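Long-range contacts in CRISPR-associated endonuclease Cas12b (Alicyclobacillus acidoterrestris, PDB 5U31), which is an RNA-guided, metal-dependent CRISPR endonuclease that recognises PAM-bearing DNA and cuts it with its RuvC domain in defence against viruses and plasmids: residues E414-A418 with M444-D449; L448-L452 with L462-D466; F473-G478 with S506-Q512. The protein carries 3 engineered substitutions. All coordinates share one frame; numbering follows the deposited sequence.

Contact 1: residues E414-A418 with M444-D449; sequences ERRHA and MSEQLD. With nucleotides of chain B.
Asp449 meets Arg415 over the flat face of its guanidinium instead of in its plane, a weak ion pair in which no N-H points at the carboxylate. OD2 of Asp449 sits above the centre of the group, 3.7 Å from CZ of Arg415, while OD1 is the nearer oxygen to NE of Arg415, also at 3.7 Å. The two planes are 32° apart and the side chains run at roughly a right angle. Both segments lie in connecting loops between strands of the WED-II (OBD-II) domain, the second running into a 3-10 turn, and both carry residues that bind the sgRNA.

Beside this pair, the side chain of Met444, modelled as selenomethionine, bends at chi2 (-60°), which brings SE to 3.3 Å from the backbone O of Arg415. Its end then carries on to Arg416, with CE 3.6 Å from CG of Arg416. CG of Met444 packs against O2' and O3' of the ribose of G28 of chain B. Arg416 leaves the backbone pointing away from 444-449 and sends its guanidinium to that nucleotide's phosphate; the NH2 to OP1 hydrogen bond is modelled too short for its length to be trusted, but the pairing fits the known sgRNA contact of Arg416.

Further along the 444-449 segment, Ser445 lies against the base of G30 of chain B. OE1 of Gln447 comes 2.9 Å from N2 of that guanine, and NE2 of Gln447 reaches the base of C92 of chain B. Leu448, in the 3-10 turn, packs on Ile7 and Val9 of strand 3-10. His417 is fixed by a hydrogen bond from Asn410 N to its ND1, and its CD2 lies 3.8 Å from Leu448 CD1.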
loop_
_atom_site.group_PDB
_atom_site.type_symbol
_atom_site.label_atom_id
_atom_site.label_comp_id
_atom_site.label_asym_id
_atom_site.label_seq_id
_atom_site.Cartn_x
_atom_site.Cartn_y
_atom_site.Cartn_z
ATOM N N GLU A 414 -38.109 12.288 -11.460
ATOM C CA GLU A 414 -37.017 13.221 -11.722
ATOM C C GLU A 414 -35.665 12.527 -11.636
ATOM O O GLU A 414 -34.860 12.591 -12.571
ATOM C CB GLU A 414 -37.075 14.395 -10.745
ATOM C CG GLU A 414 -38.230 15.354 -10.981
ATOM C CD GLU A 414 -38.107 16.621 -10.154
ATOM O OE1 GLU A 414 -37.054 16.813 -9.506
ATOM O OE2 GLU A 414 -39.063 17.425 -10.153
ATOM N N ARG A 415 -35.393 11.857 -10.518
ATOM C CA ARG A 415 -34.142 11.129 -10.354
ATOM C C ARG A 415 -34.376 9.642 -10.123
ATOM O O ARG A 415 -33.501 8.954 -9.585
ATOM C CB ARG A 415 -33.317 11.734 -9.216
ATOM C CG ARG A 415 -32.665 13.062 -9.573
ATOM C CD ARG A 415 -32.104 13.775 -8.354
ATOM N NE ARG A 415 -31.407 15.003 -8.728
ATOM C CZ ARG A 415 -31.003 15.931 -7.865
ATOM N NH1 ARG A 415 -31.234 15.781 -6.567
ATOM N NH2 ARG A 415 -30.374 17.015 -8.303
ATOM N N ARG A 416 -35.536 9.128 -10.530
ATOM C CA ARG A 416 -35.870 7.715 -10.349
ATOM C C ARG A 416 -35.473 6.959 -11.610
ATOM O O ARG A 416 -36.275 6.754 -12.522
ATOM C CB ARG A 416 -37.350 7.547 -10.038
ATOM C CG ARG A 416 -37.826 8.325 -8.829
ATOM C CD ARG A 416 -38.967 7.589 -8.154
ATOM N NE ARG A 416 -39.623 8.391 -7.129
ATOM C CZ ARG A 416 -40.554 7.923 -6.304
ATOM N NH1 ARG A 416 -40.931 6.652 -6.382
ATOM N NH2 ARG A 416 -41.104 8.721 -5.401
ATOM N N HIS A 417 -34.214 6.538 -11.664
ATOM C CA HIS A 417 -33.724 5.800 -12.813
ATOM C C HIS A 417 -34.134 4.335 -12.706
ATOM O O HIS A 417 -34.746 3.897 -11.729
ATOM C CB HIS A 417 -32.210 5.947 -12.932
ATOM C CG HIS A 417 -31.732 7.357 -12.790
ATOM N ND1 HIS A 417 -32.023 8.338 -13.713
ATOM C CD2 HIS A 417 -30.993 7.955 -11.825
ATOM C CE1 HIS A 417 -31.477 9.477 -13.327
ATOM N NE2 HIS A 417 -30.847 9.272 -12.184
ATOM N N ALA A 418 -33.791 3.567 -13.734
ATOM C CA ALA A 418 -34.134 2.157 -13.783
ATOM C C ALA A 418 -33.137 1.440 -14.672
ATOM O O ALA A 418 -32.415 2.056 -15.459
ATOM C CB ALA A 418 -35.557 1.931 -14.307
HETATM N N MSE A 444 -32.269 5.662 -5.012
HETATM C CA MSE A 444 -31.701 7.000 -5.193
HETATM C C MSE A 444 -30.199 7.038 -4.962
HETATM O O MSE A 444 -29.692 6.464 -3.999
HETATM C CB MSE A 444 -32.366 7.998 -4.248
HETATM C CG MSE A 444 -33.823 8.263 -4.542
HETATM SE SE MSE A 444 -34.106 8.980 -6.325
HETATM C CE MSE A 444 -35.915 9.663 -6.068
ATOM N N SER A 445 -29.483 7.728 -5.842
ATOM C CA SER A 445 -28.032 7.780 -5.735
ATOM C C SER A 445 -27.556 9.130 -6.246
ATOM O O SER A 445 -27.587 9.379 -7.455
ATOM C CB SER A 445 -27.389 6.644 -6.516
ATOM O OG SER A 445 -25.981 6.732 -6.449
ATOM N N GLU A 446 -27.120 9.998 -5.329
ATOM C CA GLU A 446 -26.539 11.267 -5.753
ATOM C C GLU A 446 -25.339 11.046 -6.661
ATOM O O GLU A 446 -25.011 11.910 -7.479
ATOM C CB GLU A 446 -26.138 12.105 -4.540
ATOM C CG GLU A 446 -27.303 12.566 -3.683
ATOM C CD GLU A 446 -26.854 13.358 -2.468
ATOM O OE1 GLU A 446 -25.646 13.328 -2.147
ATOM O OE2 GLU A 446 -27.709 14.013 -1.835
ATOM N N GLN A 447 -24.680 9.892 -6.537
ATOM C CA GLN A 447 -23.576 9.569 -7.432
ATOM C C GLN A 447 -24.044 9.466 -8.876
ATOM O O GLN A 447 -23.288 9.800 -9.796
ATOM C CB GLN A 447 -22.919 8.266 -6.987
ATOM C CG GLN A 447 -21.611 7.949 -7.665
ATOM C CD GLN A 447 -20.938 6.750 -7.039
ATOM O OE1 GLN A 447 -21.593 5.761 -6.718
ATOM N NE2 GLN A 447 -19.625 6.838 -6.843
ATOM N N LEU A 448 -25.284 9.017 -9.096
ATOM C CA LEU A 448 -25.824 8.916 -10.448
ATOM C C LEU A 448 -26.131 10.279 -11.051
ATOM O O LEU A 448 -26.279 10.382 -12.274
ATOM C CB LEU A 448 -27.092 8.057 -10.455
ATOM C CG LEU A 448 -26.955 6.555 -10.203
ATOM C CD1 LEU A 448 -28.316 5.884 -10.173
ATOM C CD2 LEU A 448 -26.089 5.923 -11.265
ATOM N N ASP A 449 -26.229 11.326 -10.234
ATOM C CA ASP A 449 -26.469 12.651 -10.787
ATOM C C ASP A 449 -25.326 13.129 -11.669
ATOM O O ASP A 449 -25.497 14.119 -12.387
ATOM C CB ASP A 449 -26.716 13.660 -9.665
ATOM C CG ASP A 449 -27.911 13.298 -8.802
ATOM O OD1 ASP A 449 -28.780 12.520 -9.257
ATOM O OD2 ASP A 449 -27.977 13.801 -7.663
ATOM P P G B 30 -30.756 2.471 0.130
ATOM O OP1 G B 30 -32.157 1.997 0.011
ATOM O OP2 G B 30 -29.781 1.688 0.927
ATOM O "O5'" G B 30 -30.170 2.642 -1.339
ATOM C "C5'" G B 30 -29.176 3.613 -1.622
ATOM C "C4'" G B 30 -28.004 3.017 -2.363
ATOM O "O4'" G B 30 -27.602 3.917 -3.421
ATOM C "C3'" G B 30 -26.749 2.808 -1.530
ATOM O "O3'" G B 30 -26.758 1.565 -0.855
ATOM C "C2'" G B 30 -25.616 2.941 -2.544
ATOM O "O2'" G B 30 -25.372 1.712 -3.208
ATOM C "C1'" G B 30 -26.200 3.932 -3.548
ATOM N N9 G B 30 -25.735 5.316 -3.350
ATOM C C8 G B 30 -26.536 6.400 -3.087
ATOM N N7 G B 30 -25.869 7.515 -2.988
ATOM C C5 G B 30 -24.551 7.142 -3.202
ATOM C C6 G B 30 -23.373 7.928 -3.214
ATOM O O6 G B 30 -23.259 9.144 -3.032
ATOM N N1 G B 30 -22.249 7.155 -3.469
ATOM C C2 G B 30 -22.254 5.801 -3.686
ATOM N N2 G B 30 -21.061 5.236 -3.918
ATOM N N3 G B 30 -23.345 5.055 -3.680
ATOM C C4 G B 30 -24.449 5.788 -3.433
ATOM P P G B 28 -41.251 7.896 -2.242
ATOM O OP1 G B 28 -41.414 7.127 -3.501
ATOM O OP2 G B 28 -41.950 7.427 -1.019
ATOM O "O5'" G B 28 -39.693 8.000 -1.916
ATOM C "C5'" G B 28 -38.803 8.621 -2.832
ATOM C "C4'" G B 28 -37.453 8.900 -2.217
ATOM O "O4'" G B 28 -37.582 9.760 -1.057
ATOM C "C3'" G B 28 -36.690 7.700 -1.690
ATOM O "O3'" G B 28 -36.079 6.947 -2.721
ATOM C "C2'" G B 28 -35.705 8.344 -0.721
ATOM O "O2'" G B 28 -34.620 8.938 -1.420
ATOM C "C1'" G B 28 -36.560 9.461 -0.126
ATOM N N9 G B 28 -37.177 9.052 1.148
ATOM C C8 G B 28 -38.494 8.741 1.380
ATOM N N7 G B 28 -38.727 8.411 2.622
ATOM C C5 G B 28 -37.490 8.507 3.245
ATOM C C6 G B 28 -37.119 8.269 4.592
ATOM O O6 G B 28 -37.833 7.912 5.538
ATOM N N1 G B 28 -35.759 8.486 4.788
ATOM C C2 G B 28 -34.872 8.885 3.818
ATOM N N2 G B 28 -33.599 9.040 4.205
ATOM N N3 G B 28 -35.206 9.108 2.559
ATOM C C4 G B 28 -36.522 8.902 2.346
ATOM P P C B 92 -14.394 12.456 -6.023
ATOM O OP1 C B 92 -13.334 12.880 -6.979
ATOM O OP2 C B 92 -15.715 13.120 -6.135
ATOM O "O5'" C B 92 -14.653 10.883 -6.079
ATOM C "C5'" C B 92 -13.632 9.949 -5.745
ATOM C "C4'" C B 92 -14.203 8.604 -5.355
ATOM O "O4'" C B 92 -15.098 8.761 -4.223
ATOM C "C3'" C B 92 -15.053 7.903 -6.402
ATOM O "O3'" C B 92 -14.276 7.203 -7.351
ATOM C "C2'" C B 92 -15.931 6.987 -5.563
ATOM O "O2'" C B 92 -15.213 5.826 -5.177
ATOM C "C1'" C B 92 -16.163 7.841 -4.318
ATOM N N1 C B 92 -17.438 8.594 -4.373
ATOM C C2 C B 92 -18.626 7.941 -4.019
ATOM O O2 C B 92 -18.588 6.750 -3.673
ATOM N N3 C B 92 -19.794 8.622 -4.061
ATOM C C4 C B 92 -19.805 9.899 -4.433
ATOM N N4 C B 92 -20.979 10.526 -4.460
ATOM C C5 C B 92 -18.614 10.590 -4.799
ATOM C C6 C B 92 -17.462 9.908 -4.753
#

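Contact 2: residues L448-L452 with L462-D466; sequences LDNLL and LYFRD
Leu451 and Leu452 pair with Phe464 and Tyr463 across a short antiparallel beta hairpin of the WED-II domain, strands 451-453 and 461-464. Three backbone hydrogen bonds hold it. Leu452 and Tyr463 form the hydrogen-bonded pair, with N of Leu452 3.1 Å from O of Tyr463 and the return bond running from Tyr463 N to Leu452 O. One step outward, where the 3-10 turn of 448-450 ends, Arg465 N donates to Asn450 O at 2.8 Å.

CA-H...O contacts fill in between these rungs: CA of Phe464 approaches Asn450 O, and CA of Leu451 approaches Tyr463 O at 3.4 Å.

Apolar contacts differ on the two faces. On the buried face, Leu451 CD2 meets the edge of the Phe464 ring near its plane, 3.5 Å from CD1 of Phe464, and also reaches Leu462 CD1. Phe464 gets there with CG anti to its backbone N (chi1 -165°); it also packs on Phe473 of the adjacent strand and on Val509 of the strand beyond it. On the more open face, CB of Leu452 touches CB of Tyr463, and the extended chain of Arg465 runs past Leu452, whose CD2 lies 3.8 Å from CG of Arg465.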
loop_
_atom_site.group_PDB
_atom_site.type_symbol
_atom_site.label_atom_id
_atom_site.label_comp_id
_atom_site.label_asym_id
_atom_site.label_seq_id
_atom_site.Cartn_x
_atom_site.Cartn_y
_atom_site.Cartn_z
ATOM N N LEU A 448 -25.284 9.017 -9.096
ATOM C CA LEU A 448 -25.824 8.916 -10.448
ATOM C C LEU A 448 -26.131 10.279 -11.051
ATOM O O LEU A 448 -26.279 10.382 -12.274
ATOM C CB LEU A 448 -27.092 8.057 -10.455
ATOM C CG LEU A 448 -26.955 6.555 -10.203
ATOM C CD1 LEU A 448 -28.316 5.884 -10.173
ATOM C CD2 LEU A 448 -26.089 5.923 -11.265
ATOM N N ASP A 449 -26.229 11.326 -10.234
ATOM C CA ASP A 449 -26.469 12.651 -10.787
ATOM C C ASP A 449 -25.326 13.129 -11.669
ATOM O O ASP A 449 -25.497 14.119 -12.387
ATOM C CB ASP A 449 -26.716 13.660 -9.665
ATOM C CG ASP A 449 -27.911 13.298 -8.802
ATOM O OD1 ASP A 449 -28.780 12.520 -9.257
ATOM O OD2 ASP A 449 -27.977 13.801 -7.663
ATOM N N ASN A 450 -24.171 12.464 -11.636
ATOM C CA ASN A 450 -23.074 12.790 -12.538
ATOM C C ASN A 450 -23.238 12.168 -13.918
ATOM O O ASN A 450 -22.333 12.299 -14.749
ATOM C CB ASN A 450 -21.732 12.339 -11.942
ATOM C CG ASN A 450 -21.375 13.071 -10.660
ATOM O OD1 ASN A 450 -21.654 14.259 -10.504
ATOM N ND2 ASN A 450 -20.747 12.356 -9.734
ATOM N N LEU A 451 -24.354 11.495 -14.184
ATOM C CA LEU A 451 -24.596 10.847 -15.466
ATOM C C LEU A 451 -25.794 11.498 -16.139
ATOM O O LEU A 451 -26.892 11.524 -15.572
ATOM C CB LEU A 451 -24.833 9.347 -15.287
ATOM C CG LEU A 451 -23.689 8.601 -14.608
ATOM C CD1 LEU A 451 -24.018 7.133 -14.496
ATOM C CD2 LEU A 451 -22.416 8.798 -15.393
ATOM N N LEU A 452 -25.578 12.025 -17.342
ATOM C CA LEU A 452 -26.637 12.561 -18.174
ATOM C C LEU A 452 -26.683 11.808 -19.496
ATOM O O LEU A 452 -25.635 11.411 -20.018
ATOM C CB LEU A 452 -26.438 14.062 -18.453
ATOM C CG LEU A 452 -26.720 15.071 -17.335
ATOM C CD1 LEU A 452 -28.053 14.764 -16.674
ATOM C CD2 LEU A 452 -25.606 15.098 -16.299
ATOM N N LEU A 462 -23.484 8.616 -22.807
ATOM C CA LEU A 462 -23.785 9.419 -21.633
ATOM C C LEU A 462 -22.802 10.575 -21.553
ATOM O O LEU A 462 -21.797 10.620 -22.266
ATOM C CB LEU A 462 -23.748 8.578 -20.353
ATOM C CG LEU A 462 -22.494 7.749 -20.048
ATOM C CD1 LEU A 462 -21.379 8.557 -19.400
ATOM C CD2 LEU A 462 -22.857 6.575 -19.167
ATOM N N TYR A 463 -23.123 11.517 -20.675
ATOM C CA TYR A 463 -22.228 12.584 -20.266
ATOM C C TYR A 463 -21.815 12.356 -18.820
ATOM O O TYR A 463 -22.577 11.802 -18.022
ATOM C CB TYR A 463 -22.898 13.951 -20.395
ATOM C CG TYR A 463 -23.020 14.477 -21.803
ATOM C CD1 TYR A 463 -21.895 14.807 -22.540
ATOM C CD2 TYR A 463 -24.267 14.681 -22.383
ATOM C CE1 TYR A 463 -22.001 15.304 -23.822
ATOM C CE2 TYR A 463 -24.386 15.183 -23.662
ATOM C CZ TYR A 463 -23.249 15.493 -24.378
ATOM O OH TYR A 463 -23.356 15.989 -25.657
ATOM N N PHE A 464 -20.610 12.796 -18.476
ATOM C CA PHE A 464 -20.057 12.571 -17.146
ATOM C C PHE A 464 -19.704 13.908 -16.514
ATOM O O PHE A 464 -18.866 14.645 -17.042
ATOM C CB PHE A 464 -18.833 11.660 -17.217
ATOM C CG PHE A 464 -18.429 11.102 -15.890
ATOM C CD1 PHE A 464 -19.139 10.060 -15.322
ATOM C CD2 PHE A 464 -17.342 11.620 -15.206
ATOM C CE1 PHE A 464 -18.777 9.547 -14.094
ATOM C CE2 PHE A 464 -16.974 11.108 -13.982
ATOM C CZ PHE A 464 -17.693 10.070 -13.425
ATOM N N ARG A 465 -20.348 14.221 -15.391
ATOM C CA ARG A 465 -20.080 15.454 -14.668
ATOM C C ARG A 465 -18.844 15.314 -13.788
ATOM O O ARG A 465 -18.524 14.228 -13.295
ATOM C CB ARG A 465 -21.270 15.843 -13.791
ATOM C CG ARG A 465 -22.496 16.300 -14.543
ATOM C CD ARG A 465 -23.461 17.009 -13.610
ATOM N NE ARG A 465 -24.248 18.007 -14.324
ATOM C CZ ARG A 465 -25.032 18.903 -13.735
ATOM N NH1 ARG A 465 -25.139 18.927 -12.412
ATOM N NH2 ARG A 465 -25.708 19.777 -14.470
ATOM N N ASP A 466 -18.158 16.435 -13.577
ATOM C CA ASP A 466 -17.038 16.483 -12.649
ATOM C C ASP A 466 -16.842 17.924 -12.198
ATOM O O ASP A 466 -16.943 18.848 -13.008
ATOM C CB ASP A 466 -15.754 15.940 -13.289
ATOM C CG ASP A 466 -14.701 15.576 -12.262
ATOM O OD1 ASP A 466 -14.391 16.416 -11.392
ATOM O OD2 ASP A 466 -14.189 14.438 -12.317
#

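Contact 3: residues F473-G478 with S506-Q512; sequences FTGEFG and SVRVQSQ. With nucleotides of chain C.
With CG1 anti to the backbone N (chi1 -176°), Val509 aims that methyl at Phe473, where CG1 lies 3.4 Å from CB of Phe473. The Phe473 ring lies alongside 506-512, with CD1 near Gln510 O and CA of Ser511. On the opposite sheet face, Arg508 bends sharply at chi3 (87°) and carries its guanidinium to the phosphate of DG21 of chain C.

The frame for these groups is an antiparallel strand pair of the WED-II sheet, 158° between strand directions and 4.6 Å between axes. Glu476 and Arg508 form a hydrogen-bonded pair, Glu476 N to Arg508 O at 2.9 Å and Arg508 N to Glu476 O at 3.0 Å; nearer the end of strand 502-510, Gln510 N also donates to Thr474 O. Gly475 faces Val509 and Phe477 faces Val507 as non-hydrogen-bonded pairs; at Gly475 the CA atoms come to 4.3 Å, that of Gly475 to that of Val509. Gly478 N donates to Ser506 O at the DNA end.

That end belongs to the phosphate lock on the target strand. Arg508 contributes its side chain, although its modelled contact with OP1 is too close to trust in detail, and Gly479, just after Gly478, contributes its amide nitrogen. Ser506 OG donates to N3 of DG20 of chain C at 2.8 Å, a single bond to the base of the nucleotide preceding DG21.

Strand 473-483 takes strand 461-464 on its other edge, while strand 502-510 continues the sheet to strand 3-10 through Val507 and Lys5. Phe477 stacks on Phe407, and Ser511 N-caps the short helix 512-515, its OG also hydrogen-bonded to Asp888.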
loop_
_atom_site.group_PDB
_atom_site.type_symbol
_atom_site.label_atom_id
_atom_site.label_comp_id
_atom_site.label_asym_id
_atom_site.label_seq_id
_atom_site.Cartn_x
_atom_site.Cartn_y
_atom_site.Cartn_z
ATOM N N PHE A 473 -17.621 15.372 -19.630
ATOM C CA PHE A 473 -16.978 14.377 -20.472
ATOM C C PHE A 473 -18.026 13.568 -21.224
ATOM O O PHE A 473 -19.153 13.389 -20.756
ATOM C CB PHE A 473 -16.125 13.420 -19.642
ATOM C CG PHE A 473 -15.097 14.090 -18.781
ATOM C CD1 PHE A 473 -13.913 14.557 -19.326
ATOM C CD2 PHE A 473 -15.295 14.218 -17.414
ATOM C CE1 PHE A 473 -12.959 15.162 -18.529
ATOM C CE2 PHE A 473 -14.347 14.820 -16.616
ATOM C CZ PHE A 473 -13.178 15.293 -17.173
ATOM N N THR A 474 -17.643 13.058 -22.388
ATOM C CA THR A 474 -18.498 12.128 -23.107
ATOM C C THR A 474 -18.113 10.703 -22.735
ATOM O O THR A 474 -16.932 10.390 -22.560
ATOM C CB THR A 474 -18.397 12.338 -24.620
ATOM O OG1 THR A 474 -17.089 11.979 -25.077
ATOM C CG2 THR A 474 -18.666 13.794 -24.965
ATOM N N GLY A 475 -19.120 9.844 -22.586
ATOM C CA GLY A 475 -18.867 8.497 -22.120
ATOM C C GLY A 475 -19.927 7.524 -22.584
ATOM O O GLY A 475 -20.944 7.901 -23.171
ATOM N N GLU A 476 -19.669 6.249 -22.307
ATOM C CA GLU A 476 -20.571 5.172 -22.670
ATOM C C GLU A 476 -20.726 4.224 -21.494
ATOM O O GLU A 476 -19.796 4.028 -20.707
ATOM C CB GLU A 476 -20.064 4.382 -23.884
ATOM C CG GLU A 476 -20.092 5.124 -25.210
ATOM C CD GLU A 476 -19.486 4.292 -26.324
ATOM O OE1 GLU A 476 -18.922 3.219 -26.015
ATOM O OE2 GLU A 476 -19.571 4.704 -27.501
ATOM N N PHE A 477 -21.914 3.641 -21.378
ATOM C CA PHE A 477 -22.106 2.547 -20.441
ATOM C C PHE A 477 -21.315 1.336 -20.910
ATOM O O PHE A 477 -21.172 1.092 -22.113
ATOM C CB PHE A 477 -23.585 2.192 -20.314
ATOM C CG PHE A 477 -24.382 3.173 -19.505
ATOM C CD1 PHE A 477 -24.278 3.196 -18.124
ATOM C CD2 PHE A 477 -25.259 4.052 -20.122
ATOM C CE1 PHE A 477 -25.016 4.092 -17.375
ATOM C CE2 PHE A 477 -26.000 4.951 -19.378
ATOM C CZ PHE A 477 -25.877 4.971 -18.003
ATOM N N GLY A 478 -20.783 0.584 -19.954
ATOM C CA GLY A 478 -20.049 -0.625 -20.263
ATOM C C GLY A 478 -20.693 -1.825 -19.608
ATOM O O GLY A 478 -21.882 -1.787 -19.279
ATOM N N SER A 506 -20.025 -0.496 -15.113
ATOM C CA SER A 506 -18.785 0.093 -15.595
ATOM C C SER A 506 -19.098 1.230 -16.557
ATOM O O SER A 506 -19.851 1.048 -17.517
ATOM C CB SER A 506 -17.916 -0.959 -16.285
ATOM O OG SER A 506 -17.580 -2.007 -15.394
ATOM N N VAL A 507 -18.523 2.399 -16.297
ATOM C CA VAL A 507 -18.682 3.570 -17.150
ATOM C C VAL A 507 -17.334 3.877 -17.778
ATOM O O VAL A 507 -16.321 3.959 -17.075
ATOM C CB VAL A 507 -19.203 4.784 -16.362
ATOM C CG1 VAL A 507 -19.590 5.897 -17.319
ATOM C CG2 VAL A 507 -20.383 4.394 -15.483
ATOM N N ARG A 508 -17.317 4.040 -19.097
ATOM C CA ARG A 508 -16.110 4.422 -19.817
ATOM C C ARG A 508 -16.203 5.908 -20.132
ATOM O O ARG A 508 -17.130 6.341 -20.821
ATOM C CB ARG A 508 -15.940 3.605 -21.097
ATOM C CG ARG A 508 -16.312 2.139 -20.957
ATOM C CD ARG A 508 -15.939 1.348 -22.201
ATOM N NE ARG A 508 -14.562 0.871 -22.133
ATOM C CZ ARG A 508 -14.193 -0.233 -21.491
ATOM N NH1 ARG A 508 -12.917 -0.596 -21.470
ATOM N NH2 ARG A 508 -15.101 -0.972 -20.867
ATOM N N VAL A 509 -15.245 6.681 -19.628
ATOM C CA VAL A 509 -15.270 8.136 -19.719
ATOM C C VAL A 509 -14.092 8.591 -20.568
ATOM O O VAL A 509 -12.954 8.171 -20.337
ATOM C CB VAL A 509 -15.227 8.789 -18.328
ATOM C CG1 VAL A 509 -15.340 10.285 -18.452
ATOM C CG2 VAL A 509 -16.341 8.244 -17.451
ATOM N N GLN A 510 -14.369 9.457 -21.539
ATOM C CA GLN A 510 -13.387 9.905 -22.517
ATOM C C GLN A 510 -12.834 11.262 -22.094
ATOM O O GLN A 510 -13.598 12.215 -21.906
ATOM C CB GLN A 510 -14.024 9.982 -23.904
ATOM C CG GLN A 510 -13.056 10.141 -25.058
ATOM C CD GLN A 510 -13.727 9.948 -26.406
ATOM O OE1 GLN A 510 -14.929 10.167 -26.551
ATOM N NE2 GLN A 510 -12.952 9.527 -27.398
ATOM N N SER A 511 -11.514 11.345 -21.949
ATOM C CA SER A 511 -10.873 12.579 -21.529
ATOM C C SER A 511 -10.852 13.589 -22.673
ATOM O O SER A 511 -10.952 13.234 -23.850
ATOM C CB SER A 511 -9.448 12.305 -21.050
ATOM O OG SER A 511 -8.599 12.005 -22.140
ATOM N N GLN A 512 -10.710 14.868 -22.311
ATOM C CA GLN A 512 -10.725 15.926 -23.318
ATOM C C GLN A 512 -9.661 15.696 -24.382
ATOM O O GLN A 512 -9.892 15.960 -25.567
ATOM C CB GLN A 512 -10.531 17.287 -22.659
ATOM C CG GLN A 512 -11.609 17.645 -21.665
ATOM C CD GLN A 512 -11.431 19.040 -21.117
ATOM O OE1 GLN A 512 -10.534 19.772 -21.537
ATOM N NE2 GLN A 512 -12.289 19.421 -20.174
ATOM P P DG C 20 -13.464 -8.574 -20.400
ATOM O OP1 DG C 20 -14.340 -9.326 -21.326
ATOM O OP2 DG C 20 -12.255 -7.881 -20.892
ATOM O "O5'" DG C 20 -14.338 -7.478 -19.636
ATOM C "C5'" DG C 20 -15.536 -7.857 -18.989
ATOM C "C4'" DG C 20 -16.176 -6.672 -18.288
ATOM O "O4'" DG C 20 -15.501 -6.414 -17.037
ATOM C "C3'" DG C 20 -16.092 -5.352 -19.026
ATOM O "O3'" DG C 20 -17.101 -5.287 -20.039
ATOM C "C2'" DG C 20 -16.376 -4.378 -17.889
ATOM C "C1'" DG C 20 -15.641 -5.040 -16.715
ATOM N N9 DG C 20 -14.319 -4.469 -16.484
ATOM C C8 DG C 20 -13.135 -4.848 -17.067
ATOM N N7 DG C 20 -12.113 -4.135 -16.679
ATOM C C5 DG C 20 -12.656 -3.219 -15.784
ATOM C C6 DG C 20 -12.034 -2.187 -15.038
ATOM O O6 DG C 20 -10.838 -1.866 -15.019
ATOM N N1 DG C 20 -12.953 -1.496 -14.252
ATOM C C2 DG C 20 -14.300 -1.765 -14.195
ATOM N N2 DG C 20 -15.026 -0.990 -13.380
ATOM N N3 DG C 20 -14.895 -2.724 -14.890
ATOM C C4 DG C 20 -14.015 -3.410 -15.659
ATOM P P DG C 21 -17.018 -4.198 -21.223
ATOM O OP1 DG C 21 -16.358 -2.977 -20.720
ATOM O OP2 DG C 21 -18.356 -4.105 -21.847
ATOM O "O5'" DG C 21 -16.060 -4.873 -22.296
ATOM C "C5'" DG C 21 -16.586 -5.793 -23.246
ATOM C "C4'" DG C 21 -15.887 -5.606 -24.576
ATOM O "O4'" DG C 21 -15.201 -6.820 -24.959
ATOM C "C3'" DG C 21 -16.793 -5.235 -25.745
ATOM O "O3'" DG C 21 -16.273 -4.100 -26.389
ATOM C "C2'" DG C 21 -16.738 -6.465 -26.654
ATOM C "C1'" DG C 21 -15.355 -6.997 -26.341
ATOM N N9 DG C 21 -15.172 -8.409 -26.635
ATOM C C8 DG C 21 -15.582 -9.473 -25.870
ATOM N N7 DG C 21 -15.257 -10.628 -26.378
ATOM C C5 DG C 21 -14.586 -10.308 -27.552
ATOM C C6 DG C 21 -14.001 -11.148 -28.529
ATOM O O6 DG C 21 -13.953 -12.385 -28.551
ATOM N N1 DG C 21 -13.430 -10.414 -29.562
ATOM C C2 DG C 21 -13.421 -9.045 -29.641
ATOM N N2 DG C 21 -12.821 -8.519 -30.712
ATOM N N3 DG C 21 -13.954 -8.245 -28.731
ATOM C C4 DG C 21 -14.522 -8.945 -27.720
#

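All three contacts lie in the WED-II domain and follow one another along the chain without nesting or crossing. Contact 1 closes a mainly strand-built loop of 25 residues. Contact 2 starts where contact 1 ends, sharing Leu448 and Asp449, and closes the hairpin. Contact 3 then closes the longer excursion between residues 478 and 506. Contacts 2 and 3 are joined within one sheet: Leu462 N lies 2.7 Å from Gly475 O and Phe464 N 2.8 Å from Phe473 O, both probable hydrogen bonds. Contacts 1 and 3 do not touch. The hairpin therefore links the sgRNA-binding loops of contact 1 to the DNA-binding strand pair of contact 3.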